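Local structure of Lys-gingipain catalytic subunit (Porphyromonas gingivalis, 6I9A) at residues A[111-119]-A[326-337]; A[34-42]-A[401-411]. The protein cleaves proteins after lysine as a secreted cysteine endopeptidase of the C25 family and may act as a virulence factor in periodontal disease. All blocks are in the same frame, centred on the assembly; numbering follows the deposited sequence.

Contact 1 (A[111-119]-A[326-337]). With CA (calcium ion), chain G.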
loop_
_atom_site.group_PDB
_atom_site.type_symbol
_atom_site.label_atom_id
_atom_site.label_comp_id
_atom_site.label_asym_id
_atom_site.label_seq_id
_atom_site.Cartn_x
_atom_site.Cartn_y
_atom_site.Cartn_z
ATOM N N ASP A 111 14.234 17.678 3.364
ATOM C CA ASP A 111 14.572 16.545 4.215
ATOM C C ASP A 111 14.358 15.215 3.464
ATOM O O ASP A 111 14.112 15.192 2.246
ATOM C CB ASP A 111 13.797 16.659 5.523
ATOM C CG ASP A 111 12.325 16.433 5.415
ATOM O OD1 ASP A 111 11.855 15.940 4.317
ATOM O OD2 ASP A 111 11.607 16.702 6.392
ATOM N N TYR A 112 14.462 14.098 4.205
ATOM C CA TYR A 112 14.312 12.799 3.530
ATOM C C TYR A 112 12.936 12.155 3.739
ATOM O O TYR A 112 12.708 10.993 3.355
ATOM C CB TYR A 112 15.438 11.818 3.882
ATOM C CG TYR A 112 15.668 11.611 5.367
ATOM C CD1 TYR A 112 14.672 11.064 6.180
ATOM C CD2 TYR A 112 16.863 11.990 5.964
ATOM C CE1 TYR A 112 14.866 10.885 7.550
ATOM C CE2 TYR A 112 17.078 11.793 7.322
ATOM C CZ TYR A 112 16.068 11.247 8.114
ATOM O OH TYR A 112 16.245 11.054 9.469
ATOM N N PHE A 113 12.002 12.903 4.345
ATOM C CA PHE A 113 10.653 12.418 4.516
ATOM C C PHE A 113 9.801 12.730 3.296
ATOM O O PHE A 113 9.744 13.905 2.882
ATOM C CB PHE A 113 9.975 13.021 5.730
ATOM C CG PHE A 113 10.568 12.605 7.046
ATOM C CD1 PHE A 113 10.172 11.428 7.662
ATOM C CD2 PHE A 113 11.563 13.368 7.646
ATOM C CE1 PHE A 113 10.711 11.052 8.906
ATOM C CE2 PHE A 113 12.103 12.988 8.881
ATOM C CZ PHE A 113 11.676 11.823 9.498
ATOM N N PRO A 114 9.134 11.754 2.717
ATOM C CA PRO A 114 8.259 12.042 1.570
ATOM C C PRO A 114 7.145 13.015 1.879
ATOM O O PRO A 114 6.605 13.035 3.004
ATOM C CB PRO A 114 7.630 10.674 1.239
ATOM C CG PRO A 114 8.619 9.678 1.798
ATOM C CD PRO A 114 9.133 10.319 3.064
ATOM N N GLU A 115 6.728 13.760 0.846
ATOM C CA GLU A 115 5.520 14.615 0.883
ATOM C C GLU A 115 4.283 13.876 0.447
ATOM O O GLU A 115 3.190 14.383 0.708
ATOM C CB GLU A 115 5.739 15.844 -0.031
ATOM C CG GLU A 115 6.317 17.043 0.739
ATOM C CD GLU A 115 7.595 16.720 1.480
ATOM O OE1 GLU A 115 7.517 16.550 2.719
ATOM O OE2 GLU A 115 8.669 16.613 0.841
ATOM N N MET A 116 4.442 12.735 -0.260
ATOM C CA MET A 116 3.356 11.970 -0.822
ATOM C C MET A 116 3.602 10.493 -0.582
ATOM O O MET A 116 4.769 10.067 -0.641
ATOM C CB MET A 116 3.266 12.199 -2.341
ATOM C CG MET A 116 2.852 13.630 -2.714
ATOM S SD MET A 116 3.194 14.041 -4.453
ATOM C CE MET A 116 4.993 14.294 -4.364
ATOM N N TYR A 117 2.548 9.703 -0.449
ATOM C CA TYR A 117 2.672 8.246 -0.430
ATOM C C TYR A 117 2.901 7.754 -1.832
ATOM O O TYR A 117 2.026 7.928 -2.703
ATOM C CB TYR A 117 1.377 7.636 0.091
ATOM C CG TYR A 117 1.179 7.610 1.589
ATOM C CD1 TYR A 117 2.272 7.582 2.472
ATOM C CD2 TYR A 117 -0.094 7.475 2.137
ATOM C CE1 TYR A 117 2.079 7.447 3.846
ATOM C CE2 TYR A 117 -0.297 7.350 3.509
ATOM C CZ TYR A 117 0.800 7.317 4.356
ATOM O OH TYR A 117 0.632 7.197 5.718
ATOM N N THR A 118 4.072 7.194 -2.100
ATOM C CA THR A 118 4.497 6.819 -3.424
ATOM C C THR A 118 4.538 5.338 -3.592
ATOM O O THR A 118 5.056 4.606 -2.728
ATOM C CB THR A 118 5.893 7.442 -3.662
ATOM O OG1 THR A 118 5.749 8.873 -3.530
ATOM C CG2 THR A 118 6.459 7.147 -5.028
ATOM N N PHE A 119 4.068 4.862 -4.739
ATOM C CA PHE A 119 4.138 3.445 -5.078
ATOM C C PHE A 119 4.390 3.343 -6.553
ATOM O O PHE A 119 4.102 4.270 -7.319
ATOM C CB PHE A 119 2.881 2.682 -4.638
ATOM C CG PHE A 119 1.592 3.232 -5.230
ATOM C CD1 PHE A 119 1.118 2.761 -6.451
ATOM C CD2 PHE A 119 0.813 4.162 -4.520
ATOM C CE1 PHE A 119 -0.093 3.199 -6.953
ATOM C CE2 PHE A 119 -0.376 4.622 -5.061
ATOM C CZ PHE A 119 -0.830 4.127 -6.256
ATOM N N ASN A 326 0.636 1.872 1.688
ATOM C CA ASN A 326 1.768 2.791 1.883
ATOM C C ASN A 326 1.934 3.119 3.347
ATOM O O ASN A 326 3.081 3.261 3.806
ATOM C CB ASN A 326 1.567 4.101 1.107
ATOM C CG ASN A 326 2.304 4.073 -0.211
ATOM O OD1 ASN A 326 1.737 3.768 -1.271
ATOM N ND2 ASN A 326 3.600 4.396 -0.183
ATOM N N SER A 327 0.849 3.303 4.111
ATOM C CA SER A 327 0.987 3.701 5.507
ATOM C C SER A 327 1.663 2.619 6.345
ATOM O O SER A 327 2.249 2.946 7.379
ATOM C CB SER A 327 -0.360 4.107 6.100
ATOM O OG SER A 327 -1.189 2.981 6.337
ATOM N N ILE A 328 1.553 1.348 5.974
ATOM C CA ILE A 328 2.233 0.256 6.744
ATOM C C ILE A 328 3.737 0.488 6.623
ATOM O O ILE A 328 4.483 0.425 7.615
ATOM C CB ILE A 328 1.811 -1.127 6.231
ATOM C CG1 ILE A 328 0.300 -1.330 6.428
ATOM C CG2 ILE A 328 2.620 -2.216 6.904
ATOM C CD1 ILE A 328 -0.227 -2.595 5.781
ATOM N N MET A 329 4.209 0.745 5.377
ATOM C CA MET A 329 5.641 1.005 5.144
ATOM C C MET A 329 6.099 2.276 5.865
ATOM O O MET A 329 7.160 2.304 6.467
ATOM C CB MET A 329 5.877 1.094 3.635
ATOM C CG MET A 329 7.342 1.324 3.272
ATOM S SD MET A 329 7.626 1.327 1.502
ATOM C CE MET A 329 7.161 3.007 1.059
ATOM N N TRP A 330 5.257 3.315 5.813
ATOM C CA TRP A 330 5.537 4.598 6.456
ATOM C C TRP A 330 5.746 4.373 7.951
ATOM O O TRP A 330 6.708 4.860 8.537
ATOM C CB TRP A 330 4.328 5.514 6.220
ATOM C CG TRP A 330 4.563 6.910 6.702
ATOM C CD1 TRP A 330 4.315 7.400 7.946
ATOM C CD2 TRP A 330 5.017 8.000 5.915
ATOM N NE1 TRP A 330 4.625 8.764 7.979
ATOM C CE2 TRP A 330 5.048 9.143 6.742
ATOM C CE3 TRP A 330 5.416 8.110 4.591
ATOM C CZ2 TRP A 330 5.469 10.400 6.256
ATOM C CZ3 TRP A 330 5.823 9.331 4.116
ATOM C CH2 TRP A 330 5.852 10.449 4.944
ATOM N N ALA A 331 4.833 3.649 8.608
ATOM C CA ALA A 331 4.920 3.385 10.050
ATOM C C ALA A 331 6.212 2.632 10.379
ATOM O O ALA A 331 6.863 2.923 11.389
ATOM C CB ALA A 331 3.695 2.581 10.496
ATOM N N GLY A 332 6.589 1.643 9.557
ATOM C CA GLY A 332 7.841 0.920 9.814
ATOM C C GLY A 332 9.018 1.848 9.764
ATOM O O GLY A 332 9.897 1.843 10.640
ATOM N N ASN A 333 9.046 2.710 8.735
ATOM C CA ASN A 333 10.152 3.656 8.635
ATOM C C ASN A 333 10.150 4.668 9.763
ATOM O O ASN A 333 11.233 5.039 10.231
ATOM C CB ASN A 333 10.113 4.359 7.286
ATOM C CG ASN A 333 10.418 3.491 6.090
ATOM O OD1 ASN A 333 10.881 2.347 6.216
ATOM N ND2 ASN A 333 10.122 4.046 4.895
ATOM N N LEU A 334 8.963 5.074 10.253
ATOM C CA LEU A 334 8.926 5.964 11.408
ATOM C C LEU A 334 9.535 5.297 12.619
ATOM O O LEU A 334 10.263 5.925 13.378
ATOM C CB LEU A 334 7.483 6.356 11.753
ATOM C CG LEU A 334 6.756 7.306 10.806
ATOM C CD1 LEU A 334 5.334 7.499 11.329
ATOM C CD2 LEU A 334 7.452 8.683 10.754
ATOM N N ALA A 335 9.226 4.001 12.820
ATOM C CA ALA A 335 9.772 3.303 13.985
ATOM C C ALA A 335 11.301 3.200 13.882
ATOM O O ALA A 335 11.993 3.388 14.903
ATOM C CB ALA A 335 9.141 1.911 14.080
ATOM N N ALA A 336 11.833 2.887 12.689
ATOM C CA ALA A 336 13.278 2.821 12.551
ATOM C C ALA A 336 13.896 4.206 12.818
ATOM O O ALA A 336 15.016 4.307 13.341
ATOM C CB ALA A 336 13.627 2.344 11.151
ATOM N N THR A 337 13.169 5.291 12.437
ATOM C CA THR A 337 13.673 6.635 12.667
ATOM C C THR A 337 13.614 6.943 14.155
ATOM O O THR A 337 14.581 7.515 14.729
ATOM C CB THR A 337 12.808 7.638 11.866
ATOM O OG1 THR A 337 12.843 7.270 10.470
ATOM C CG2 THR A 337 13.365 9.043 11.964
HETATM CA CA CA G . 9.941 16.194 2.964
HETATM O O HOH W 1 9.186 16.424 5.218
HETATM O O HOH W 2 11.701 16.003 1.302
#
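Asn326 lays its side chain along Tyr117 and, past the ring, ties helix 325-342 to strand 117-121 with the one direct hydrogen bond of the contact. Asn326 CB sits over the Tyr117 ring face, 3.9 Å from its centroid, and the amide plane runs only 18° from the ring. Asn326 ND2 then reaches Thr118 O at 2.9 Å in a nearly straight bond (173°), meeting the carbonyl from above its plane, while Asn326 OD1 rests against Phe119 CD2. With Trp330 CG anti to its backbone N (chi1 -174°), the indole reaches out from the helix and receives the edge of Tyr117 on its face, Tyr117 CE1 lying 3.5 Å from Trp330 CE3. Pro114 packs against Trp330 CZ3, and Pro114 O lies in the plane of the indole at its edge. Further along, Phe113 CZ touches Thr337 CG2. Asp8 takes the Tyr117 hydroxyl and His6 O the indole N-H, so both polar ends are satisfied. Loop 111-116, leading into the strand, binds a calcium ion through Asp111 OD1, Phe113 O and both Glu115 carboxylate oxygens, with Asp109 and two waters. Calcium coordination thus probably stiffens the loop, whose Phe113 and Pro114 side chains meet the helix through apolar packing.

Contact 2 (A[34-42]-A[401-411])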
loop_
_atom_site.group_PDB
_atom_site.type_symbol
_atom_site.label_atom_id
_atom_site.label_comp_id
_atom_site.label_asym_id
_atom_site.label_seq_id
_atom_site.Cartn_x
_atom_site.Cartn_y
_atom_site.Cartn_z
ATOM N N TRP A 34 -11.934 3.123 -11.661
ATOM C CA TRP A 34 -12.291 2.698 -10.294
ATOM C C TRP A 34 -11.793 3.673 -9.234
ATOM O O TRP A 34 -12.520 3.995 -8.305
ATOM C CB TRP A 34 -11.790 1.286 -10.046
ATOM C CG TRP A 34 -11.819 0.852 -8.616
ATOM C CD1 TRP A 34 -10.721 0.502 -7.878
ATOM C CD2 TRP A 34 -12.939 0.788 -7.719
ATOM N NE1 TRP A 34 -11.089 0.138 -6.615
ATOM C CE2 TRP A 34 -12.446 0.317 -6.479
ATOM C CE3 TRP A 34 -14.326 1.042 -7.849
ATOM C CZ2 TRP A 34 -13.276 0.129 -5.374
ATOM C CZ3 TRP A 34 -15.133 0.869 -6.741
ATOM C CH2 TRP A 34 -14.621 0.402 -5.532
ATOM N N LYS A 35 -10.539 4.177 -9.363
ATOM C CA LYS A 35 -10.052 5.124 -8.366
ATOM C C LYS A 35 -10.915 6.387 -8.345
ATOM O O LYS A 35 -11.233 6.899 -7.286
ATOM C CB LYS A 35 -8.585 5.482 -8.618
ATOM C CG LYS A 35 -7.618 4.293 -8.437
ATOM C CD LYS A 35 -7.742 3.539 -7.080
ATOM C CE LYS A 35 -6.628 2.534 -6.991
ATOM N NZ LYS A 35 -6.609 1.794 -5.712
ATOM N N ALA A 36 -11.367 6.871 -9.539
ATOM C CA ALA A 36 -12.270 8.057 -9.549
ATOM C C ALA A 36 -13.596 7.678 -8.896
ATOM O O ALA A 36 -14.135 8.428 -8.068
ATOM C CB ALA A 36 -12.516 8.518 -10.978
ATOM N N GLN A 37 -14.129 6.486 -9.223
ATOM C CA GLN A 37 -15.408 6.068 -8.660
ATOM C C GLN A 37 -15.388 5.985 -7.138
ATOM O O GLN A 37 -16.395 6.288 -6.475
ATOM C CB GLN A 37 -15.825 4.709 -9.251
ATOM C CG GLN A 37 -16.264 4.848 -10.693
ATOM C CD GLN A 37 -16.429 3.517 -11.379
ATOM O OE1 GLN A 37 -15.851 2.506 -10.984
ATOM N NE2 GLN A 37 -17.241 3.504 -12.450
ATOM N N LYS A 38 -14.253 5.559 -6.561
ATOM C CA LYS A 38 -14.191 5.447 -5.113
ATOM C C LYS A 38 -13.773 6.774 -4.444
ATOM O O LYS A 38 -13.623 6.822 -3.227
ATOM C CB LYS A 38 -13.282 4.292 -4.673
ATOM C CG LYS A 38 -11.779 4.580 -4.876
ATOM C CD LYS A 38 -10.915 3.302 -4.893
ATOM C CE LYS A 38 -11.044 2.437 -3.645
ATOM N NZ LYS A 38 -10.508 3.099 -2.406
ATOM N N GLY A 39 -13.659 7.845 -5.217
ATOM C CA GLY A 39 -13.468 9.165 -4.633
ATOM C C GLY A 39 -12.091 9.766 -4.705
ATOM O O GLY A 39 -11.777 10.723 -3.976
ATOM N N PHE A 40 -11.219 9.246 -5.619
ATOM C CA PHE A 40 -9.894 9.861 -5.783
ATOM C C PHE A 40 -9.981 10.910 -6.868
ATOM O O PHE A 40 -10.394 10.611 -8.005
ATOM C CB PHE A 40 -8.846 8.839 -6.181
ATOM C CG PHE A 40 -8.380 7.839 -5.147
ATOM C CD1 PHE A 40 -9.197 7.443 -4.094
ATOM C CD2 PHE A 40 -7.124 7.255 -5.254
ATOM C CE1 PHE A 40 -8.733 6.507 -3.134
ATOM C CE2 PHE A 40 -6.712 6.254 -4.342
ATOM C CZ PHE A 40 -7.486 5.949 -3.272
ATOM N N TYR A 41 -9.549 12.129 -6.554
ATOM C CA TYR A 41 -9.336 13.182 -7.575
ATOM C C TYR A 41 -7.998 12.903 -8.211
ATOM O O TYR A 41 -6.952 13.018 -7.553
ATOM C CB TYR A 41 -9.360 14.547 -6.898
ATOM C CG TYR A 41 -10.773 14.992 -6.580
ATOM C CD1 TYR A 41 -11.586 15.546 -7.561
ATOM C CD2 TYR A 41 -11.313 14.803 -5.317
ATOM C CE1 TYR A 41 -12.892 15.946 -7.276
ATOM C CE2 TYR A 41 -12.607 15.219 -5.008
ATOM C CZ TYR A 41 -13.404 15.773 -6.001
ATOM O OH TYR A 41 -14.677 16.136 -5.694
ATOM N N LEU A 42 -8.012 12.508 -9.477
ATOM C CA LEU A 42 -6.826 12.078 -10.201
ATOM C C LEU A 42 -6.270 13.153 -11.083
ATOM O O LEU A 42 -7.037 13.824 -11.780
ATOM C CB LEU A 42 -7.230 10.916 -11.106
ATOM C CG LEU A 42 -7.753 9.661 -10.350
ATOM C CD1 LEU A 42 -8.347 8.681 -11.350
ATOM C CD2 LEU A 42 -6.646 8.974 -9.535
ATOM N N ALA A 401 -18.554 8.789 -2.552
ATOM C CA ALA A 401 -18.160 9.412 -3.818
ATOM C C ALA A 401 -19.280 9.271 -4.797
ATOM O O ALA A 401 -19.817 8.177 -4.997
ATOM C CB ALA A 401 -16.898 8.750 -4.388
ATOM N N ILE A 402 -19.597 10.369 -5.510
ATOM C CA ILE A 402 -20.578 10.384 -6.583
ATOM C C ILE A 402 -19.832 10.618 -7.891
ATOM O O ILE A 402 -19.063 11.567 -7.987
ATOM C CB ILE A 402 -21.662 11.443 -6.349
ATOM C CG1 ILE A 402 -22.442 11.147 -5.045
ATOM C CG2 ILE A 402 -22.620 11.511 -7.571
ATOM C CD1 ILE A 402 -23.454 12.249 -4.688
ATOM N N SER A 403 -20.081 9.768 -8.894
ATOM C CA SER A 403 -19.370 9.856 -10.168
ATOM C C SER A 403 -20.290 9.417 -11.296
ATOM O O SER A 403 -21.379 8.906 -11.073
ATOM C CB SER A 403 -18.104 8.986 -10.138
ATOM O OG SER A 403 -18.422 7.605 -10.095
ATOM N N LYS A 404 -19.820 9.619 -12.538
ATOM C CA LYS A 404 -20.486 9.082 -13.715
ATOM C C LYS A 404 -19.472 8.957 -14.836
ATOM O O LYS A 404 -18.639 9.844 -15.002
ATOM C CB LYS A 404 -21.678 9.950 -14.149
ATOM C CG LYS A 404 -22.601 9.225 -15.161
ATOM C CD LYS A 404 -23.876 10.019 -15.477
ATOM C CE LYS A 404 -23.600 11.342 -16.167
ATOM N NZ LYS A 404 -23.100 11.142 -17.550
ATOM N N ASP A 405 -19.479 7.809 -15.519
ATOM C CA ASP A 405 -18.556 7.544 -16.632
ATOM C C ASP A 405 -17.086 7.673 -16.208
ATOM O O ASP A 405 -16.259 8.123 -16.981
ATOM C CB ASP A 405 -18.822 8.507 -17.826
ATOM C CG ASP A 405 -20.268 8.720 -18.188
ATOM O OD1 ASP A 405 -20.925 7.746 -18.568
ATOM O OD2 ASP A 405 -20.743 9.876 -18.069
ATOM N N GLY A 406 -16.768 7.339 -14.946
ATOM C CA GLY A 406 -15.386 7.437 -14.478
ATOM C C GLY A 406 -14.910 8.832 -14.181
ATOM O O GLY A 406 -13.716 9.064 -13.928
ATOM N N VAL A 407 -15.867 9.807 -14.166
ATOM C CA VAL A 407 -15.551 11.177 -13.795
ATOM C C VAL A 407 -16.104 11.421 -12.393
ATOM O O VAL A 407 -17.290 11.181 -12.157
ATOM C CB VAL A 407 -16.167 12.191 -14.798
ATOM C CG1 VAL A 407 -15.948 13.649 -14.334
ATOM C CG2 VAL A 407 -15.648 11.952 -16.229
ATOM N N LEU A 408 -15.255 11.846 -11.469
ATOM C CA LEU A 408 -15.676 12.092 -10.100
ATOM C C LEU A 408 -16.370 13.442 -10.023
ATOM O O LEU A 408 -15.783 14.460 -10.407
ATOM C CB LEU A 408 -14.439 12.054 -9.208
ATOM C CG LEU A 408 -14.667 12.291 -7.737
ATOM C CD1 LEU A 408 -15.679 11.297 -7.130
ATOM C CD2 LEU A 408 -13.348 12.186 -6.995
ATOM N N TYR A 409 -17.556 13.472 -9.379
ATOM C CA TYR A 409 -18.311 14.733 -9.250
ATOM C C TYR A 409 -18.272 15.263 -7.830
ATOM O O TYR A 409 -18.371 16.476 -7.627
ATOM C CB TYR A 409 -19.800 14.506 -9.643
ATOM C CG TYR A 409 -20.087 14.407 -11.131
ATOM C CD1 TYR A 409 -19.503 13.411 -11.922
ATOM C CD2 TYR A 409 -21.040 15.237 -11.726
ATOM C CE1 TYR A 409 -19.831 13.271 -13.268
ATOM C CE2 TYR A 409 -21.404 15.070 -13.052
ATOM C CZ TYR A 409 -20.780 14.109 -13.823
ATOM O OH TYR A 409 -21.093 13.982 -15.155
ATOM N N GLY A 410 -18.171 14.408 -6.803
ATOM C CA GLY A 410 -18.183 14.922 -5.449
ATOM C C GLY A 410 -17.833 13.856 -4.446
ATOM O O GLY A 410 -18.001 12.664 -4.713
ATOM N N THR A 411 -17.366 14.294 -3.286
ATOM C CA THR A 411 -17.004 13.388 -2.186
ATOM C C THR A 411 -17.399 13.969 -0.850
ATOM O O THR A 411 -17.485 15.204 -0.691
ATOM C CB THR A 411 -15.487 13.094 -2.160
ATOM O OG1 THR A 411 -14.754 14.259 -1.778
ATOM C CG2 THR A 411 -14.945 12.568 -3.474
HETATM O O HOH W 3 -18.829 6.929 -7.540
HETATM O O HOH W 4 -18.447 6.449 -12.721
HETATM O O HOH W 5 -15.231 16.716 -3.058
#
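Leu408 swings its CG beside its carbonyl carbon, opposite the backbone N (chi1 180°), and chi2 of 57° then turns CD2 to the ring of Tyr41, setting that methyl over its middle. Leu408 CD2 is 3.5 Å from the Tyr41 centroid and 3° off the ring normal, a nearly perpendicular CH-pi contact. The other methyl, Leu408 CD1, turns to Ala36 O at 3.4 Å, so one methyl packs at the end of helix 25-37 and the other over the ring of the following strand. That end is a Schellman motif with Gly39, at positive phi, as its C-prime residue: Phe40 N bonds to Lys35 O and Gly39 N to Ala36 O. Ala401 CB nestles against this turn, 3.5 Å from Gly39 CA. Ala36 CB meets Gly406 O in the type I' turn of the hairpin.

No direct hydrogen bond crosses the contact; water does the bridging. One molecule lies within hydrogen-bonding distance of Gln37 O, Ala401 O and Ser403 OG, though it cannot be assumed to donate to all its acceptors at once. Another links Gln37 NE2 at 3.2 Å with Ser403 OG and Gly406 N, and a third spans Tyr41 OH and Thr411 OG1 at 2.8 Å from each. Tyr41 OH also bonds to Thr425, a second anchor on the Ig-like side. In the hairpin, Tyr409 and Gly410 both face Ile402 in a classic beta bulge.

The contact joins the catalytic domain to the C-terminal Ig-like domain. Strand 40-46, outermost in the parallel four-stranded sheet, pairs with strand 14-20, while strands 399-404 and 407-413 are neighbours in the antiparallel sheet, flanked by strands 432-439 and 419-424. Trp34 and Lys38 lean on helix 126-141, and Trp34 also touches strand 432-439.

Both contacts reach the parallel sheet 40-46, 14-20, 79-83, 117-121, but at its two outermost strands, and their centres lie 27 Å apart. Contact 1 is internal to the catalytic domain, about 11 Å from the centre of the chain, and packs a calcium-binding loop and strand against a helix. Contact 2, about 20 Å out, is part of the interface between the domains; it too is largely buried, yet its polar links pass through ordered water. The chemistry differs accordingly: an edge-to-face aromatic pair and a direct amide-to-carbonyl bond in the first; a methyl-on-tyrosine CH-pi contact, small residues and bridging waters in the second. Along the chain, contact 1 is nested within the loop that contact 2 closes.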